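Local coordinates for protein beta-hexosaminidase (Neisseria gonorrhoeae, PDB 6JTJ) that probably cleaves terminal beta-1,4-linked N-acetylglucosamine from peptidoglycan fragments during cell wall recycling, at residues C[246-251]-C[283-288]; C[165-170]-C[191-196]; C[44-49]-C[344-349]. All coordinates share one frame; numbering follows the deposited sequence.

Contact 1 of 3, residues C[246-251]-C[283-288]; sequences IMSREG and RDIGFK
Ser248 meets Phe287 where two neighbouring alpha-helices of the family 3 barrel domain give way to loops: helix 242-249 closes with a Schellman motif, with Gly251 as its positive-phi C-prime residue, and helix 274-284 leads through Gly286, also at positive phi, toward strand 290-295. The tight part is small and centres on the serine hydroxyl. With OG anti to the backbone N (chi1 -180°), the hydroxyl oxygen lies at the edge of the Phe287 ring, in its plane, OG of Ser248 standing 3.4 Å from CD1 of Phe287. The same oxygen also sits against CA and CB of that phenylalanine. Beside it, the CG2 branch of Ile285 packs alongside the serine, 4.0 Å from Ser248 CB. Phe287 is buried, and its side chain also touches Leu281 of helix 274-284. The looser side is bridged by solvent and lined by exposed residues, among them Asp284, which forms a salt bridge to Arg245 of helix 242-249. A single water links the serine hydroxyl to the carbonyl of Ile285: it lies 2.6 Å from Ser248 OG and donates a hydrogen bond to Ile285 O at 2.7 Å.

Contact 2 of 3, residues C[165-170]-C[191-196]; sequences PVLDLD and RLALAL
Leu196 N donates to Leu192 O at 2.8 Å, a helical bond in the turn that carries Leu196 on the inner side of helix 186-202, where its side chain meets Pro165. CG of Leu196 lies anti to the backbone N (chi1 -174°), which directs the fork toward the proline ring, and CD2 is the methyl that meets it, 3.7 Å from Pro165 CB. One turn earlier on the helix, the methyl of Ala193 meets two neighbouring partners from the loop. Pro165 CG approaches Ala193 CB at 4.1 Å, whereas Leu167 CD2 is pressed to 3.4 Å from Ala193 CB, closer than ordinary van der Waals contact. In Leu167, CG stands beside the backbone N (chi1 -60°), and only the CD2 methyl extends to Ala193. The chain of 165-170, entered through a cis peptide bond before Pro165, follows strand 161-162; Pro165 and Leu167 both pair through the backbone with Lys210 on strand 208-212. The helix between these two parts of the barrel wall thus follows the path of a beta-alpha-beta crossover and covers the outside of the wall. Leu196 also touches Val146 of helix 136-155. Further along the loop, Asp168 holds His211, a neighbour of the bound N-acetylglucosamine, through a hydrogen bond from ND1 to OD2, while OD1 accepts from His215 N.

Contact 3 of 3, residues C[44-49]-C[344-349]; sequences RGPVMA and QDLAGR
Leu346 of helix 346-352 packs against the bend of chain formed by Arg44, Gly45 and Pro46. Its CB points toward that segment but remains too distant to touch it, 5.4 Å from Arg44 O. CG of Leu346 is anti to the backbone N (chi1 -172°), carrying the fork away from the helix, and is itself still 4.4 Å from Arg44 O. Of the two methyls at the tip, CD2 makes the contact. It lies 3.9 Å from Pro46 CB, an apolar meeting with one corner of the proline ring, and equally far from the carbonyl oxygen of Arg44; Gly45 C comes next, at 4.1 Å. The other methyl, Leu346 CD1, stays 4.9 Å from Pro46 CA. One methyl therefore fits against backbone and ring together, and the buried contact is mainly apolar. A polar link runs beside it: the extended side chain of Arg44 places NH1 2.9 Å from a water that accepts from it and donates in turn to Ala347 O. The guanidinium is held further by Glu99 O at NH2 and Gln351 OE1 at NH1, so several bonds restrict its rotation. Gly45 O is also bound, by Trp350 NE1. Within the fold, residues 44-46 lead into strand 47-49 of the family 3 domain's barrel, which runs parallel between strands 69-74 and 321-323. Helix 346-352 covers the entrance to that strand, with Leu346 also touching Ile321 of strand 321-323.

Contacts 1 and 2 follow each other along the chain, contact 2 first, and the loop closed by contact 3 encloses both, bringing the beginning of the barrel domain together with a helix that follows strand 321-323. The centres of contacts 1 and 2 are about 15 Å apart, and Ile246, Met247 and Glu250 pack on Leu194, so helices 186-202 and 242-249 lie side by side. The centre of contact 3 is about 19 Å from that of contact 1, linked by a probable hydrogen bond from Arg349 NE to Lys288 O (2.9 Å). Contacts 2 and 3, centres about 26 Å apart, place helices against wall segments on opposite sides of the chain's centre, while contact 1 joins neighbouring helix ends.

Contact 1 of 3, residues C[246-251]-C[283-288]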
loop_
_atom_site.group_PDB
_atom_site.type_symbol
_atom_site.label_atom_id
_atom_site.label_comp_id
_atom_site.label_asym_id
_atom_site.label_seq_id
_atom_site.Cartn_x
_atom_site.Cartn_y
_atom_site.Cartn_z
ATOM N N ILE C 246 6.085 18.427 -16.957
ATOM C CA ILE C 246 5.431 19.713 -16.830
ATOM C C ILE C 246 5.730 20.326 -15.455
ATOM O O ILE C 246 6.026 21.520 -15.351
ATOM C CB ILE C 246 3.919 19.558 -17.076
ATOM C CG1 ILE C 246 3.679 19.151 -18.543
ATOM C CG2 ILE C 246 3.185 20.844 -16.757
ATOM C CD1 ILE C 246 2.265 18.652 -18.870
ATOM N N MET C 247 5.635 19.520 -14.396
ATOM C CA MET C 247 5.943 20.017 -13.042
ATOM C C MET C 247 7.401 20.441 -12.915
ATOM O O MET C 247 7.701 21.465 -12.295
ATOM C CB MET C 247 5.608 18.970 -12.013
ATOM C CG MET C 247 4.116 18.798 -11.811
ATOM S SD MET C 247 3.446 20.118 -10.795
ATOM C CE MET C 247 3.952 19.612 -9.162
ATOM N N SER C 248 8.298 19.667 -13.524
ATOM C CA SER C 248 9.700 20.013 -13.565
ATOM C C SER C 248 9.881 21.392 -14.199
ATOM O O SER C 248 10.533 22.254 -13.639
ATOM C CB SER C 248 10.492 18.965 -14.354
ATOM O OG SER C 248 11.870 19.299 -14.388
ATOM N N ARG C 249 9.288 21.586 -15.370
ATOM C CA ARG C 249 9.361 22.867 -16.072
ATOM C C ARG C 249 8.867 24.006 -15.217
ATOM O O ARG C 249 9.435 25.079 -15.236
ATOM C CB ARG C 249 8.518 22.836 -17.336
ATOM C CG ARG C 249 9.126 23.638 -18.466
ATOM C CD ARG C 249 8.088 24.343 -19.324
ATOM N NE ARG C 249 6.999 23.469 -19.757
ATOM C CZ ARG C 249 5.698 23.643 -19.496
ATOM N NH1 ARG C 249 5.257 24.671 -18.776
ATOM N NH2 ARG C 249 4.816 22.759 -19.965
ATOM N N GLU C 250 7.823 23.759 -14.431
ATOM C CA GLU C 250 7.220 24.794 -13.603
ATOM C C GLU C 250 7.763 24.905 -12.193
ATOM O O GLU C 250 7.103 25.477 -11.319
ATOM C CB GLU C 250 5.704 24.593 -13.565
ATOM C CG GLU C 250 5.056 24.708 -14.941
ATOM C CD GLU C 250 5.243 26.076 -15.559
ATOM O OE1 GLU C 250 5.055 27.073 -14.829
ATOM O OE2 GLU C 250 5.622 26.144 -16.751
ATOM N N GLY C 251 8.956 24.368 -11.941
ATOM C CA GLY C 251 9.665 24.671 -10.679
ATOM C C GLY C 251 9.539 23.679 -9.525
ATOM O O GLY C 251 9.886 23.997 -8.395
ATOM N N ARG C 283 19.009 14.519 -17.829
ATOM C CA ARG C 283 19.391 14.925 -19.182
ATOM C C ARG C 283 18.205 15.246 -20.068
ATOM O O ARG C 283 18.124 16.325 -20.625
ATOM C CB ARG C 283 20.231 13.851 -19.896
ATOM C CG ARG C 283 21.479 14.440 -20.513
ATOM C CD ARG C 283 22.003 13.743 -21.724
ATOM N NE ARG C 283 21.920 12.300 -21.814
ATOM C CZ ARG C 283 20.907 11.652 -22.375
ATOM N NH1 ARG C 283 19.837 12.317 -22.820
ATOM N NH2 ARG C 283 20.952 10.338 -22.451
ATOM N N ASP C 284 17.311 14.283 -20.223
ATOM C CA ASP C 284 16.208 14.410 -21.149
ATOM C C ASP C 284 15.148 15.403 -20.645
ATOM O O ASP C 284 14.682 16.259 -21.401
ATOM C CB ASP C 284 15.620 13.033 -21.388
ATOM C CG ASP C 284 14.790 12.961 -22.630
ATOM O OD1 ASP C 284 14.166 13.978 -23.001
ATOM O OD2 ASP C 284 14.717 11.861 -23.215
ATOM N N ILE C 285 14.776 15.306 -19.368
ATOM C CA ILE C 285 13.732 16.161 -18.822
ATOM C C ILE C 285 14.275 17.523 -18.365
ATOM O O ILE C 285 13.537 18.511 -18.354
ATOM C CB ILE C 285 12.952 15.444 -17.686
ATOM C CG1 ILE C 285 12.174 14.276 -18.285
ATOM C CG2 ILE C 285 12.006 16.391 -16.952
ATOM C CD1 ILE C 285 11.621 13.298 -17.283
ATOM N N GLY C 286 15.537 17.576 -17.968
ATOM C CA GLY C 286 16.152 18.834 -17.529
ATOM C C GLY C 286 15.893 19.193 -16.080
ATOM O O GLY C 286 16.057 20.345 -15.683
ATOM N N PHE C 287 15.506 18.208 -15.271
ATOM C CA PHE C 287 15.176 18.465 -13.871
ATOM C C PHE C 287 16.435 18.828 -13.079
ATOM O O PHE C 287 17.422 18.104 -13.106
ATOM C CB PHE C 287 14.484 17.221 -13.269
ATOM C CG PHE C 287 14.146 17.350 -11.819
ATOM C CD1 PHE C 287 13.220 18.292 -11.383
ATOM C CD2 PHE C 287 14.745 16.526 -10.875
ATOM C CE1 PHE C 287 12.885 18.388 -10.026
ATOM C CE2 PHE C 287 14.416 16.616 -9.528
ATOM C CZ PHE C 287 13.500 17.561 -9.102
ATOM N N LYS C 288 16.369 19.918 -12.336
ATOM C CA LYS C 288 17.498 20.381 -11.537
ATOM C C LYS C 288 17.314 20.288 -10.035
ATOM O O LYS C 288 18.184 20.707 -9.282
ATOM C CB LYS C 288 17.817 21.838 -11.907
ATOM C CG LYS C 288 18.052 22.037 -13.404
ATOM C CD LYS C 288 18.949 23.226 -13.624
ATOM C CE LYS C 288 19.084 23.582 -15.090
ATOM N NZ LYS C 288 19.392 22.361 -15.885
HETATM O O HOH W 1 12.366 20.317 -16.686
#

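Contact 2 of 3, residues C[165-170]-C[191-196]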
loop_
_atom_site.group_PDB
_atom_site.type_symbol
_atom_site.label_atom_id
_atom_site.label_comp_id
_atom_site.label_asym_id
_atom_site.label_seq_id
_atom_site.Cartn_x
_atom_site.Cartn_y
_atom_site.Cartn_z
ATOM N N PRO C 165 2.891 16.853 -4.607
ATOM C CA PRO C 165 1.833 15.912 -4.908
ATOM C C PRO C 165 2.221 14.599 -5.567
ATOM O O PRO C 165 3.237 14.505 -6.269
ATOM C CB PRO C 165 1.006 16.675 -5.908
ATOM C CG PRO C 165 2.029 17.408 -6.720
ATOM C CD PRO C 165 3.079 17.812 -5.717
ATOM N N VAL C 166 1.333 13.625 -5.396
ATOM C CA VAL C 166 1.309 12.424 -6.201
ATOM C C VAL C 166 0.920 12.770 -7.642
ATOM O O VAL C 166 -0.116 13.388 -7.872
ATOM C CB VAL C 166 0.311 11.412 -5.611
ATOM C CG1 VAL C 166 0.110 10.225 -6.546
ATOM C CG2 VAL C 166 0.816 10.931 -4.261
ATOM N N LEU C 167 1.762 12.372 -8.586
ATOM C CA LEU C 167 1.566 12.594 -10.008
ATOM C C LEU C 167 1.284 11.294 -10.747
ATOM O O LEU C 167 1.129 11.266 -11.968
ATOM C CB LEU C 167 2.821 13.232 -10.592
ATOM C CG LEU C 167 3.235 14.572 -10.003
ATOM C CD1 LEU C 167 4.503 15.101 -10.677
ATOM C CD2 LEU C 167 2.127 15.594 -10.145
ATOM N N ASP C 168 1.208 10.200 -9.994
ATOM C CA ASP C 168 0.847 8.909 -10.546
ATOM C C ASP C 168 -0.557 8.976 -11.147
ATOM O O ASP C 168 -1.431 9.671 -10.620
ATOM C CB ASP C 168 0.874 7.845 -9.443
ATOM C CG ASP C 168 2.239 7.755 -8.756
ATOM O OD1 ASP C 168 3.275 7.719 -9.465
ATOM O OD2 ASP C 168 2.254 7.667 -7.503
ATOM N N LEU C 169 -0.757 8.257 -12.244
ATOM C CA LEU C 169 -2.051 8.254 -12.922
ATOM C C LEU C 169 -2.907 7.097 -12.382
ATOM O O LEU C 169 -2.406 6.019 -12.112
ATOM C CB LEU C 169 -1.882 8.050 -14.424
ATOM C CG LEU C 169 -0.898 8.955 -15.175
ATOM C CD1 LEU C 169 -0.950 8.654 -16.675
ATOM C CD2 LEU C 169 -1.210 10.418 -14.921
ATOM N N ASP C 170 -4.194 7.342 -12.244
ATOM C CA ASP C 170 -5.092 6.315 -11.805
ATOM C C ASP C 170 -5.491 5.389 -12.951
ATOM O O ASP C 170 -6.520 5.585 -13.553
ATOM C CB ASP C 170 -6.345 6.911 -11.176
ATOM C CG ASP C 170 -7.258 5.815 -10.603
ATOM O OD1 ASP C 170 -6.767 4.705 -10.308
ATOM O OD2 ASP C 170 -8.446 6.065 -10.406
ATOM N N ARG C 191 -2.539 19.458 -14.609
ATOM C CA ARG C 191 -3.138 20.754 -14.288
ATOM C C ARG C 191 -3.551 20.871 -12.821
ATOM O O ARG C 191 -3.338 21.915 -12.198
ATOM C CB ARG C 191 -4.304 21.058 -15.241
ATOM C CG ARG C 191 -3.830 21.159 -16.727
ATOM C CD ARG C 191 -3.801 22.605 -17.193
ATOM N NE ARG C 191 -3.069 23.556 -16.365
ATOM C CZ ARG C 191 -1.833 24.026 -16.565
ATOM N NH1 ARG C 191 -1.062 23.588 -17.548
ATOM N NH2 ARG C 191 -1.367 24.962 -15.733
ATOM N N LEU C 192 -4.107 19.806 -12.237
ATOM C CA LEU C 192 -4.445 19.866 -10.815
ATOM C C LEU C 192 -3.191 19.984 -9.971
ATOM O O LEU C 192 -3.153 20.711 -8.977
ATOM C CB LEU C 192 -5.269 18.641 -10.405
ATOM C CG LEU C 192 -6.652 18.621 -11.074
ATOM C CD1 LEU C 192 -7.305 17.251 -10.958
ATOM C CD2 LEU C 192 -7.532 19.694 -10.442
ATOM N N ALA C 193 -2.148 19.270 -10.375
ATOM C CA ALA C 193 -0.880 19.324 -9.646
ATOM C C ALA C 193 -0.300 20.742 -9.676
ATOM O O ALA C 193 0.143 21.249 -8.656
ATOM C CB ALA C 193 0.106 18.322 -10.251
ATOM N N LEU C 194 -0.280 21.359 -10.850
ATOM C CA LEU C 194 0.232 22.726 -10.986
ATOM C C LEU C 194 -0.537 23.727 -10.139
ATOM O O LEU C 194 0.047 24.600 -9.487
ATOM C CB LEU C 194 0.203 23.162 -12.451
ATOM C CG LEU C 194 1.204 22.475 -13.371
ATOM C CD1 LEU C 194 0.844 22.728 -14.834
ATOM C CD2 LEU C 194 2.620 22.958 -13.087
ATOM N N ALA C 195 -1.853 23.551 -10.076
ATOM C CA ALA C 195 -2.691 24.399 -9.221
ATOM C C ALA C 195 -2.420 24.157 -7.755
ATOM O O ALA C 195 -2.388 25.101 -6.931
ATOM C CB ALA C 195 -4.165 24.153 -9.526
ATOM N N LEU C 196 -2.261 22.889 -7.380
ATOM C CA LEU C 196 -1.914 22.597 -5.988
ATOM C C LEU C 196 -0.578 23.251 -5.664
ATOM O O LEU C 196 -0.403 23.821 -4.583
ATOM C CB LEU C 196 -1.820 21.082 -5.756
ATOM C CG LEU C 196 -1.593 20.694 -4.285
ATOM C CD1 LEU C 196 -2.909 20.485 -3.552
ATOM C CD2 LEU C 196 -0.765 19.428 -4.194
#

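Contact 3 of 3, residues C[44-49]-C[344-349]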
loop_
_atom_site.group_PDB
_atom_site.type_symbol
_atom_site.label_atom_id
_atom_site.label_comp_id
_atom_site.label_asym_id
_atom_site.label_seq_id
_atom_site.Cartn_x
_atom_site.Cartn_y
_atom_site.Cartn_z
ATOM N N ARG C 44 24.567 21.244 4.940
ATOM C CA ARG C 44 23.572 20.179 5.050
ATOM C C ARG C 44 24.106 18.954 4.338
ATOM O O ARG C 44 24.484 19.029 3.173
ATOM C CB ARG C 44 22.262 20.609 4.427
ATOM C CG ARG C 44 21.562 21.739 5.137
ATOM C CD ARG C 44 20.346 22.169 4.345
ATOM N NE ARG C 44 19.531 23.138 5.066
ATOM C CZ ARG C 44 19.155 24.324 4.611
ATOM N NH1 ARG C 44 19.481 24.746 3.382
ATOM N NH2 ARG C 44 18.422 25.097 5.395
ATOM N N GLY C 45 24.176 17.839 5.059
ATOM C CA GLY C 45 24.647 16.585 4.482
ATOM C C GLY C 45 23.607 15.931 3.599
ATOM O O GLY C 45 22.477 16.394 3.531
ATOM N N PRO C 46 23.973 14.823 2.941
ATOM C CA PRO C 46 23.069 14.155 1.992
ATOM C C PRO C 46 22.186 13.060 2.587
ATOM O O PRO C 46 21.678 12.230 1.851
ATOM C CB PRO C 46 24.046 13.543 0.983
ATOM C CG PRO C 46 25.225 13.175 1.816
ATOM C CD PRO C 46 25.338 14.269 2.863
ATOM N N VAL C 47 22.001 13.046 3.894
ATOM C CA VAL C 47 21.167 12.030 4.524
ATOM C C VAL C 47 19.997 12.712 5.187
ATOM O O VAL C 47 20.187 13.695 5.896
ATOM C CB VAL C 47 21.957 11.235 5.581
ATOM C CG1 VAL C 47 21.058 10.257 6.321
ATOM C CG2 VAL C 47 23.112 10.494 4.934
ATOM N N MET C 48 18.801 12.192 4.968
ATOM C CA MET C 48 17.625 12.647 5.687
ATOM C C MET C 48 17.257 11.561 6.681
ATOM O O MET C 48 16.993 10.425 6.318
ATOM C CB MET C 48 16.467 12.921 4.736
ATOM C CG MET C 48 15.194 13.391 5.421
ATOM S SD MET C 48 13.914 14.012 4.283
ATOM C CE MET C 48 14.205 15.770 4.362
ATOM N N ALA C 49 17.292 11.905 7.953
ATOM C CA ALA C 49 17.072 10.919 9.002
ATOM C C ALA C 49 15.732 11.213 9.642
ATOM O O ALA C 49 14.939 11.951 9.076
ATOM C CB ALA C 49 18.213 10.965 10.008
ATOM N N GLN C 344 28.307 19.380 -5.919
ATOM C CA GLN C 344 28.326 20.837 -5.873
ATOM C C GLN C 344 26.929 21.457 -5.907
ATOM O O GLN C 344 26.772 22.615 -5.551
ATOM C CB GLN C 344 29.120 21.399 -7.052
ATOM C CG GLN C 344 30.598 21.101 -7.027
ATOM C CD GLN C 344 31.307 21.255 -8.377
ATOM O OE1 GLN C 344 31.475 22.367 -8.888
ATOM N NE2 GLN C 344 31.762 20.130 -8.945
ATOM N N ASP C 345 25.931 20.691 -6.351
ATOM C CA ASP C 345 24.560 21.183 -6.441
ATOM C C ASP C 345 23.740 20.972 -5.173
ATOM O O ASP C 345 22.666 21.549 -5.022
ATOM C CB ASP C 345 23.877 20.503 -7.609
ATOM C CG ASP C 345 24.540 20.824 -8.933
ATOM O OD1 ASP C 345 24.695 22.022 -9.228
ATOM O OD2 ASP C 345 24.880 19.891 -9.686
ATOM N N LEU C 346 24.256 20.180 -4.236
ATOM C CA LEU C 346 23.458 19.767 -3.099
ATOM C C LEU C 346 22.958 20.959 -2.297
ATOM O O LEU C 346 21.786 21.009 -1.931
ATOM C CB LEU C 346 24.238 18.813 -2.198
ATOM C CG LEU C 346 23.425 18.166 -1.052
ATOM C CD1 LEU C 346 22.168 17.421 -1.481
ATOM C CD2 LEU C 346 24.280 17.205 -0.233
ATOM N N ALA C 347 23.857 21.890 -1.978
ATOM C CA ALA C 347 23.530 22.990 -1.074
ATOM C C ALA C 347 22.389 23.821 -1.618
ATOM O O ALA C 347 21.487 24.187 -0.861
ATOM C CB ALA C 347 24.751 23.881 -0.825
ATOM N N GLY C 348 22.437 24.104 -2.915
ATOM C CA GLY C 348 21.381 24.862 -3.574
ATOM C C GLY C 348 20.084 24.075 -3.667
ATOM O O GLY C 348 18.988 24.639 -3.530
ATOM N N ARG C 349 20.198 22.773 -3.921
ATOM C CA ARG C 349 19.027 21.898 -3.978
ATOM C C ARG C 349 18.295 21.811 -2.632
ATOM O O ARG C 349 17.073 21.849 -2.601
ATOM C CB ARG C 349 19.426 20.511 -4.501
ATOM C CG ARG C 349 19.646 20.516 -6.000
ATOM C CD ARG C 349 20.244 19.230 -6.534
ATOM N NE ARG C 349 20.397 19.313 -7.987
ATOM C CZ ARG C 349 21.147 18.502 -8.714
ATOM N NH1 ARG C 349 21.818 17.510 -8.144
ATOM N NH2 ARG C 349 21.222 18.670 -10.021
HETATM O O HOH W 2 21.788 24.325 1.593
#